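Local structure of Dye type peroxidase A (Streptomyces lividans 1326, 6GZW) at residues Gln27-Leu32 and Asp133-Ala138; Ser80-Thr85 and Val128-Asp133; Gly295-Val300 and Phe333-Arg338. The protein is a haem-containing dye-decolourising-type peroxidase that probably uses hydrogen peroxide to oxidise dyes and related organic substrates. All blocks are in the same frame, centred on the assembly; numbering follows the deposited sequence.

Contact 1: residues Gln27-Leu32 and Asp133-Ala138; sequences QARGHL and DDALVA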
# COMPACT_ATOMS: atom_id res chain seq x y z
N GLN A 27 8.28 -3.21 -8.99
CA GLN A 27 8.49 -2.95 -7.56
C GLN A 27 7.19 -3.14 -6.79
O GLN A 27 6.10 -2.93 -7.34
CB GLN A 27 8.96 -1.50 -7.40
CG GLN A 27 10.34 -1.20 -8.00
CD GLN A 27 10.41 0.17 -8.57
OE1 GLN A 27 9.44 0.66 -9.17
NE2 GLN A 27 11.58 0.83 -8.41
N ALA A 28 7.32 -3.49 -5.51
CA ALA A 28 6.17 -3.81 -4.67
C ALA A 28 5.31 -2.59 -4.31
O ALA A 28 4.13 -2.75 -4.04
CB ALA A 28 6.61 -4.48 -3.40
N ARG A 29 5.89 -1.39 -4.31
CA ARG A 29 5.21 -0.19 -3.88
C ARG A 29 5.44 0.92 -4.89
O ARG A 29 6.56 1.11 -5.32
CB ARG A 29 5.75 0.22 -2.51
CG ARG A 29 5.10 1.44 -1.91
CD ARG A 29 3.60 1.34 -1.94
NE ARG A 29 3.02 2.14 -0.89
CZ ARG A 29 1.73 2.35 -0.73
NH1 ARG A 29 0.84 1.81 -1.56
NH2 ARG A 29 1.32 3.09 0.28
N GLY A 30 4.36 1.61 -5.27
CA GLY A 30 4.39 2.74 -6.20
C GLY A 30 3.63 3.96 -5.69
O GLY A 30 2.62 3.85 -5.01
N HIS A 31 4.16 5.13 -6.01
CA HIS A 31 3.43 6.38 -5.87
C HIS A 31 3.62 7.15 -7.18
O HIS A 31 4.76 7.41 -7.58
CB HIS A 31 3.97 7.22 -4.71
CG HIS A 31 3.97 6.55 -3.37
ND1 HIS A 31 2.82 6.26 -2.66
CD2 HIS A 31 5.00 6.12 -2.60
CE1 HIS A 31 3.15 5.69 -1.51
NE2 HIS A 31 4.47 5.62 -1.43
N LEU A 32 2.52 7.51 -7.82
CA LEU A 32 2.54 8.38 -9.00
C LEU A 32 2.02 9.73 -8.55
O LEU A 32 1.04 9.79 -7.81
CB LEU A 32 1.64 7.86 -10.10
CG LEU A 32 1.82 6.41 -10.56
CD1 LEU A 32 0.95 6.09 -11.78
CD2 LEU A 32 3.28 6.08 -10.84
N ASP A 133 10.68 -1.52 -3.20
CA ASP A 133 10.16 -2.74 -2.57
C ASP A 133 9.88 -2.61 -1.08
O ASP A 133 9.41 -3.58 -0.48
CB ASP A 133 11.13 -3.87 -2.86
CG ASP A 133 11.06 -4.35 -4.30
OD1 ASP A 133 9.93 -4.48 -4.86
OD2 ASP A 133 12.13 -4.64 -4.87
N ASP A 134 10.23 -1.47 -0.48
CA ASP A 134 9.87 -1.15 0.90
C ASP A 134 8.98 0.08 0.94
O ASP A 134 9.27 1.11 0.31
CB ASP A 134 11.11 -0.93 1.76
CG ASP A 134 10.75 -0.65 3.18
OD1 ASP A 134 10.41 -1.64 3.84
OD2 ASP A 134 10.77 0.53 3.63
N ALA A 135 7.92 0.02 1.73
CA ALA A 135 6.93 1.10 1.76
C ALA A 135 7.45 2.35 2.47
O ALA A 135 7.01 3.45 2.15
CB ALA A 135 5.60 0.63 2.40
N LEU A 136 8.31 2.20 3.47
CA LEU A 136 8.90 3.36 4.14
C LEU A 136 9.87 4.08 3.23
O LEU A 136 9.82 5.31 3.10
CB LEU A 136 9.56 3.01 5.48
CG LEU A 136 8.66 2.34 6.53
CD1 LEU A 136 9.40 2.26 7.86
CD2 LEU A 136 7.32 3.02 6.67
N VAL A 137 10.71 3.30 2.53
CA VAL A 137 11.58 3.89 1.50
C VAL A 137 10.76 4.62 0.47
O VAL A 137 11.08 5.75 0.08
CB VAL A 137 12.47 2.80 0.82
CG1 VAL A 137 13.22 3.38 -0.37
CG2 VAL A 137 13.44 2.19 1.83
N ALA A 138 9.68 4.00 -0.02
CA ALA A 138 8.88 4.66 -1.00
C ALA A 138 8.23 5.95 -0.50
O ALA A 138 8.23 6.96 -1.19
CB ALA A 138 7.81 3.70 -1.53
O HOH W 1 4.66 3.74 0.68
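Arg29 and Ala138 make the closest apolar contact between Gln27-Leu32 and Asp133-Ala138, with the methylene CG of Arg29 only 3.5 Å from the methyl CB of Ala138. That methylene stands anti to the backbone N (chi1 -178°), which puts it over the first turn of helix 135-149, 4.1 Å from Ala135 CA. The chain then bends at chi2 and carries the guanidinium past the alanines instead of into the helix. His31 closes the apolar patch from further along strand 29-37: its NE2 lies 3.9 Å from Ala138 CB. The alanines thus illustrate how small residues let a helix start settle on long polar side chains.

The packing is less direct on the polar side of this patch, where water 1 spans the distance between strand and helix. It accepts from Arg29 NE, in the plane of the guanidinium at its edge, donates to Ala135 O at 2.8 Å, and bonds to His31 NE2. The same groups have further partners: Asn160 for His31 ND1, and Gly161 O for Arg29 NH1. Phe162 of the second subunit packs on both Arg29 and Ala135.

At the other end, beside the partly exposed Ala28, the segments meet through one direct bond. Ala28 N donates to Asp133 OD1 over 2.9 Å, nearly in line with the carboxylate's C-O bond. Asp134, the N-cap, turns its carboxylate back to the helix: OD2 accepts from Val137 N at 3.0 Å through its anti lone pair and more weakly from Leu136 N, while OD1 takes Ser165 N of the second subunit. The helix N-terminus probably favours Asp134 as a carboxylate, Asp133 is steadied by Ala28 N, and the arginine's charge is probably spread over neutral partners, Gly161 O and water 1 among them.

Contact 2: residues Ser80-Thr85 and Val128-Asp133; sequences SSLTVT and VQIGAD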
# COMPACT_ATOMS: atom_id res chain seq x y z
N SER A 80 16.48 -0.59 -1.41
CA SER A 80 15.24 -1.34 -1.66
C SER A 80 14.70 -1.14 -3.09
O SER A 80 13.47 -0.98 -3.33
CB SER A 80 14.14 -0.98 -0.64
OG SER A 80 14.60 -1.12 0.68
N SER A 81 15.62 -1.09 -4.06
CA SER A 81 15.31 -0.89 -5.48
C SER A 81 14.53 0.37 -5.79
O SER A 81 13.79 0.43 -6.76
CB SER A 81 14.60 -2.14 -6.08
OG SER A 81 15.46 -3.25 -5.98
N LEU A 82 14.76 1.43 -4.99
CA LEU A 82 14.05 2.69 -5.20
C LEU A 82 14.40 3.23 -6.58
O LEU A 82 15.58 3.25 -6.94
CB LEU A 82 14.43 3.75 -4.16
CG LEU A 82 13.80 5.14 -4.41
CD1 LEU A 82 12.28 5.19 -4.21
CD2 LEU A 82 14.46 6.18 -3.52
N THR A 83 13.38 3.68 -7.32
CA THR A 83 13.57 4.49 -8.52
C THR A 83 12.66 5.69 -8.49
O THR A 83 11.56 5.66 -7.93
CB THR A 83 13.35 3.74 -9.86
OG1 THR A 83 11.98 3.31 -9.98
CG2 THR A 83 14.25 2.54 -9.94
N VAL A 84 13.15 6.77 -9.08
CA VAL A 84 12.41 8.01 -9.28
C VAL A 84 12.58 8.41 -10.75
O VAL A 84 13.71 8.46 -11.24
CB VAL A 84 12.93 9.15 -8.37
CG1 VAL A 84 11.97 10.34 -8.43
CG2 VAL A 84 13.07 8.66 -6.95
N THR A 85 11.47 8.70 -11.41
CA THR A 85 11.42 9.03 -12.83
C THR A 85 10.59 10.28 -13.04
O THR A 85 9.54 10.45 -12.41
CB THR A 85 10.68 7.91 -13.58
OG1 THR A 85 11.16 6.64 -13.12
CG2 THR A 85 10.84 8.05 -15.05
N VAL A 128 5.92 12.60 -11.62
CA VAL A 128 6.97 11.82 -11.01
C VAL A 128 6.45 10.44 -10.67
O VAL A 128 5.33 10.32 -10.12
CB VAL A 128 7.51 12.48 -9.71
CG1 VAL A 128 8.73 11.72 -9.22
CG2 VAL A 128 7.81 13.94 -9.96
N GLN A 129 7.25 9.42 -11.00
CA GLN A 129 6.96 8.04 -10.62
C GLN A 129 7.97 7.58 -9.59
O GLN A 129 9.18 7.59 -9.83
CB GLN A 129 7.03 7.13 -11.85
CG GLN A 129 6.87 5.63 -11.57
CD GLN A 129 7.11 4.81 -12.81
OE1 GLN A 129 8.24 4.75 -13.33
NE2 GLN A 129 6.06 4.19 -13.32
N ILE A 130 7.46 7.14 -8.44
CA ILE A 130 8.30 6.61 -7.39
C ILE A 130 7.93 5.15 -7.17
O ILE A 130 6.74 4.84 -7.05
CB ILE A 130 8.10 7.41 -6.10
CG1 ILE A 130 8.64 8.82 -6.36
CG2 ILE A 130 8.81 6.74 -4.92
CD1 ILE A 130 8.18 9.82 -5.38
N GLY A 131 8.92 4.28 -7.10
CA GLY A 131 8.74 2.89 -6.75
C GLY A 131 9.87 2.29 -5.95
O GLY A 131 11.02 2.73 -6.07
N ALA A 132 9.54 1.34 -5.08
CA ALA A 132 10.50 0.61 -4.29
C ALA A 132 9.86 -0.63 -3.74
O ALA A 132 8.63 -0.77 -3.76
CB ALA A 132 11.04 1.49 -3.14
N ASP A 133 10.68 -1.52 -3.20
CA ASP A 133 10.16 -2.74 -2.57
C ASP A 133 9.88 -2.61 -1.08
O ASP A 133 9.41 -3.58 -0.48
CB ASP A 133 11.13 -3.87 -2.86
CG ASP A 133 11.06 -4.35 -4.30
OD1 ASP A 133 9.93 -4.48 -4.86
OD2 ASP A 133 12.13 -4.64 -4.87
O HOH W 2 14.62 -4.96 -4.01
O HOH W 3 10.48 5.33 -10.91
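The flat groups that meet between Ser80-Thr85 and Val128-Asp133 are peptide planes, joined edge on by backbone bonds, with side chains above and below. Thr83 with Gly131 and Thr85 with Gln129 are antiparallel hydrogen-bonded pairs, and Val84 with Ile130 is the non-hydrogen-bonded pair between them. Thr83 N lies 2.8 Å from Gly131 O, and Gly131 N returns the bond to Thr83 O at 3.1 Å. Beyond the strand end, Asp133 N still points almost straight at Ser80 O (2.8 Å, 177° at the hydrogen).

One face is apolar. Val84 CG1 meets Val128 CG1 at 3.6 Å, the two side chains crossing at a slant. Leu82 and Ile130 instead run side by side, CD1 against CG2 at 3.9 Å; Leu82 reaches there because its CG is anti to the backbone N (chi1 175°). The other face is polar: water 3 donates to Gln129 O and to Thr85 OG1 and also bonds Thr83 OG1, tying three residues together over the strands. The two hydroxyls have further partners, Gln27 NE2 for Thr83 and Pro20 O for Thr85. At the loop end water 2 bridges Ser81 OG and Asp133 OD2.

In the ferredoxin-like N-terminal half the helices pack on the apolar face of this pair. Helix 135-149 lies on Leu82 and Ile130, helix 43-61 on Leu82, Val84 and Val128, while strands 29-37 and 350-360 continue the antiparallel sheet beyond strands 126-132 and 83-89 respectively.

Contact 3: residues Gly295-Val300 and Phe333-Arg338; sequences GGAAMV and FVPVQR. With HEM (protoporphyrin IX containing Fe), chain C.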
# COMPACT_ATOMS: atom_id res chain seq x y z
N GLY A 295 -0.23 -3.33 -36.87
CA GLY A 295 0.79 -2.78 -37.75
C GLY A 295 2.10 -2.45 -37.04
O GLY A 295 2.76 -1.49 -37.40
N GLY A 296 2.47 -3.25 -36.04
CA GLY A 296 3.74 -3.09 -35.36
C GLY A 296 3.68 -2.20 -34.11
O GLY A 296 4.69 -2.06 -33.43
N ALA A 297 2.52 -1.61 -33.80
CA ALA A 297 2.37 -0.81 -32.57
C ALA A 297 2.70 -1.63 -31.31
O ALA A 297 2.29 -2.80 -31.20
CB ALA A 297 0.98 -0.24 -32.48
N ALA A 298 3.50 -1.05 -30.41
CA ALA A 298 4.06 -1.79 -29.30
C ALA A 298 4.37 -0.84 -28.17
O ALA A 298 4.49 0.36 -28.38
CB ALA A 298 5.33 -2.53 -29.71
N MET A 299 4.46 -1.41 -26.97
CA MET A 299 4.75 -0.62 -25.78
C MET A 299 5.31 -1.54 -24.71
O MET A 299 5.01 -2.71 -24.69
CB MET A 299 3.47 0.07 -25.29
CG MET A 299 2.42 -0.88 -24.70
SD MET A 299 0.74 -0.28 -24.83
CE MET A 299 0.54 -0.59 -26.58
N VAL A 300 6.11 -0.97 -23.81
CA VAL A 300 6.45 -1.63 -22.54
C VAL A 300 5.35 -1.28 -21.54
O VAL A 300 4.86 -0.16 -21.52
CB VAL A 300 7.85 -1.24 -22.04
CG1 VAL A 300 8.02 -1.45 -20.54
CG2 VAL A 300 8.91 -2.03 -22.80
N PHE A 333 0.39 3.07 -27.49
CA PHE A 333 -0.89 3.18 -26.79
C PHE A 333 -2.07 3.58 -27.66
O PHE A 333 -3.12 2.95 -27.61
CB PHE A 333 -0.79 4.13 -25.60
CG PHE A 333 -2.09 4.33 -24.87
CD1 PHE A 333 -2.49 3.39 -23.93
CD2 PHE A 333 -2.94 5.38 -25.15
CE1 PHE A 333 -3.71 3.55 -23.26
CE2 PHE A 333 -4.17 5.53 -24.52
CZ PHE A 333 -4.55 4.61 -23.56
N VAL A 334 -1.89 4.62 -28.49
CA VAL A 334 -3.03 5.25 -29.15
C VAL A 334 -3.76 4.29 -30.12
O VAL A 334 -4.95 4.06 -29.95
CB VAL A 334 -2.65 6.59 -29.79
CG1 VAL A 334 -3.82 7.15 -30.62
CG2 VAL A 334 -2.28 7.57 -28.69
N PRO A 335 -3.05 3.73 -31.10
CA PRO A 335 -3.76 2.80 -32.02
C PRO A 335 -4.30 1.53 -31.37
O PRO A 335 -5.35 1.05 -31.76
CB PRO A 335 -2.71 2.49 -33.10
CG PRO A 335 -1.39 2.82 -32.47
CD PRO A 335 -1.66 3.95 -31.51
N VAL A 336 -3.62 1.03 -30.34
CA VAL A 336 -4.09 -0.16 -29.65
C VAL A 336 -5.36 0.21 -28.89
O VAL A 336 -6.37 -0.49 -29.00
CB VAL A 336 -3.01 -0.77 -28.74
CG1 VAL A 336 -3.57 -1.93 -27.94
CG2 VAL A 336 -1.80 -1.21 -29.56
N GLN A 337 -5.35 1.30 -28.12
CA GLN A 337 -6.56 1.71 -27.42
C GLN A 337 -7.73 2.04 -28.35
O GLN A 337 -8.88 1.74 -28.00
CB GLN A 337 -6.28 2.87 -26.41
CG GLN A 337 -7.44 3.25 -25.50
CD GLN A 337 -7.99 2.09 -24.65
OE1 GLN A 337 -7.30 1.10 -24.40
NE2 GLN A 337 -9.24 2.23 -24.21
N ARG A 338 -7.45 2.61 -29.53
CA ARG A 338 -8.54 2.84 -30.51
C ARG A 338 -9.22 1.52 -30.82
O ARG A 338 -10.44 1.45 -30.90
CB ARG A 338 -8.01 3.44 -31.79
CG ARG A 338 -7.71 4.92 -31.72
CD ARG A 338 -7.45 5.44 -33.13
NE ARG A 338 -7.12 6.86 -33.18
CZ ARG A 338 -7.99 7.85 -32.99
NH1 ARG A 338 -9.27 7.61 -32.70
NH2 ARG A 338 -7.57 9.12 -33.08
CHA HEM C . -1.54 -8.21 -22.57
CHB HEM C . -4.64 -7.54 -18.91
CHC HEM C . -5.20 -2.93 -20.33
CHD HEM C . -2.12 -3.62 -23.96
C1A HEM C . -2.33 -8.43 -21.47
C2A HEM C . -2.47 -9.69 -20.81
C3A HEM C . -3.34 -9.49 -19.79
C4A HEM C . -3.74 -8.11 -19.82
CMA HEM C . -3.82 -10.49 -18.77
CAA HEM C . -1.81 -11.01 -21.18
CBA HEM C . -0.46 -11.31 -20.54
CGA HEM C . 0.61 -10.40 -21.05
O1A HEM C . 1.22 -10.61 -22.13
O2A HEM C . 0.90 -9.36 -20.38
C1B HEM C . -5.05 -6.19 -18.97
C2B HEM C . -5.91 -5.57 -18.01
C3B HEM C . -6.10 -4.28 -18.38
C4B HEM C . -5.28 -4.11 -19.63
CMB HEM C . -6.54 -6.26 -16.84
CAB HEM C . -6.83 -3.19 -17.70
CBB HEM C . -7.04 -3.15 -16.39
C1C HEM C . -4.46 -2.71 -21.46
C2C HEM C . -4.40 -1.48 -22.17
C3C HEM C . -3.53 -1.68 -23.22
C4C HEM C . -3.04 -3.04 -23.12
CMC HEM C . -5.15 -0.21 -21.87
CAC HEM C . -3.13 -0.77 -24.32
CBC HEM C . -3.81 0.29 -24.79
C1D HEM C . -1.70 -4.94 -23.79
C2D HEM C . -0.66 -5.49 -24.67
C3D HEM C . -0.49 -6.77 -24.30
C4D HEM C . -1.44 -6.98 -23.17
CMD HEM C . 0.11 -4.75 -25.77
CAD HEM C . 0.48 -7.76 -24.93
CBD HEM C . -0.11 -8.43 -26.18
CGD HEM C . 0.90 -9.34 -26.81
O1D HEM C . 0.91 -10.57 -26.54
O2D HEM C . 1.75 -8.86 -27.59
NA HEM C . -3.18 -7.49 -20.91
NB HEM C . -4.73 -5.29 -19.90
NC HEM C . -3.70 -3.65 -22.07
ND HEM C . -2.21 -5.88 -22.97
FE HEM C . -3.45 -5.61 -21.51
O HOH W 4 -1.98 -4.99 -20.32
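A wall of the haem pocket is built where Met299, in the loop leading into strand 300-310, meets Phe333 and Val336 on the first turns of helix 333-343. Met299 and Val336 reach toward each other tip to tip, the methyl CE lying 3.8 Å from Val336 CG2. CG of the methionine sits between its backbone N and carbonyl carbon (chi1 69°), and a bend at chi3 turns CE toward the helix start. SD is left to touch the porphyrin, 3.9 Å from the vinyl carbon CAC of the haem. CE also nears Phe333 N, whose hydrogen bond goes to Gln326 OE1.

Val336 works in two directions. Its CG2 also meets the methyl of Ala297, and CG1 lies on the same vinyl group, 3.8 Å from haem CAC. Replacing this valine by an alanine would probably open a gap between the Met299 methyl and the haem vinyl, leaving each with one partner fewer and the methionine tip freer to turn.

Helix 333-343 is the crossover between strands 316-326 and 350-360, which lie parallel on opposite sides of strand 219-228 in the C-terminal ferredoxin-like half. Its first turns lie beside the haem edge, and the loop before strand 300-310 fits against them.

Phe333 approaches the vinyl obliquely, its CD1 3.5 Å from haem CBC. CB of Gln337, one turn on, rests over one face of the phenyl ring, offset toward the rim, and OE1 of the same glutamine comes within 3.6 Å of haem methyl CMC. On the far side of the contact from the haem, Ala297 CB meets Pro335 CG at 3.9 Å. The iron, meanwhile, binds water 4 at 2.0 Å.

Overall arrangement
All three contacts are largely buried, yet they bury different chemistry. Contacts 1 and 2 share Asp133 and strand 126-132 runs on into helix 135-149, so they form one continuous region, with centres 6 Å apart; contact 2 is nested within the chain loop that contact 1 closes. Contact 2 is sheet core, ruled by backbone bonds, whereas contact 1 lies where strand, helix start and second subunit converge and joins its segments by one carboxylate bond, a water bridge and packing on alanines. Contact 3 lies on the opposite side of the chain's centre, in the C-terminal half, about 26 Å from contact 2 between centres. It is joined chiefly by apolar packing and shaped around the haem.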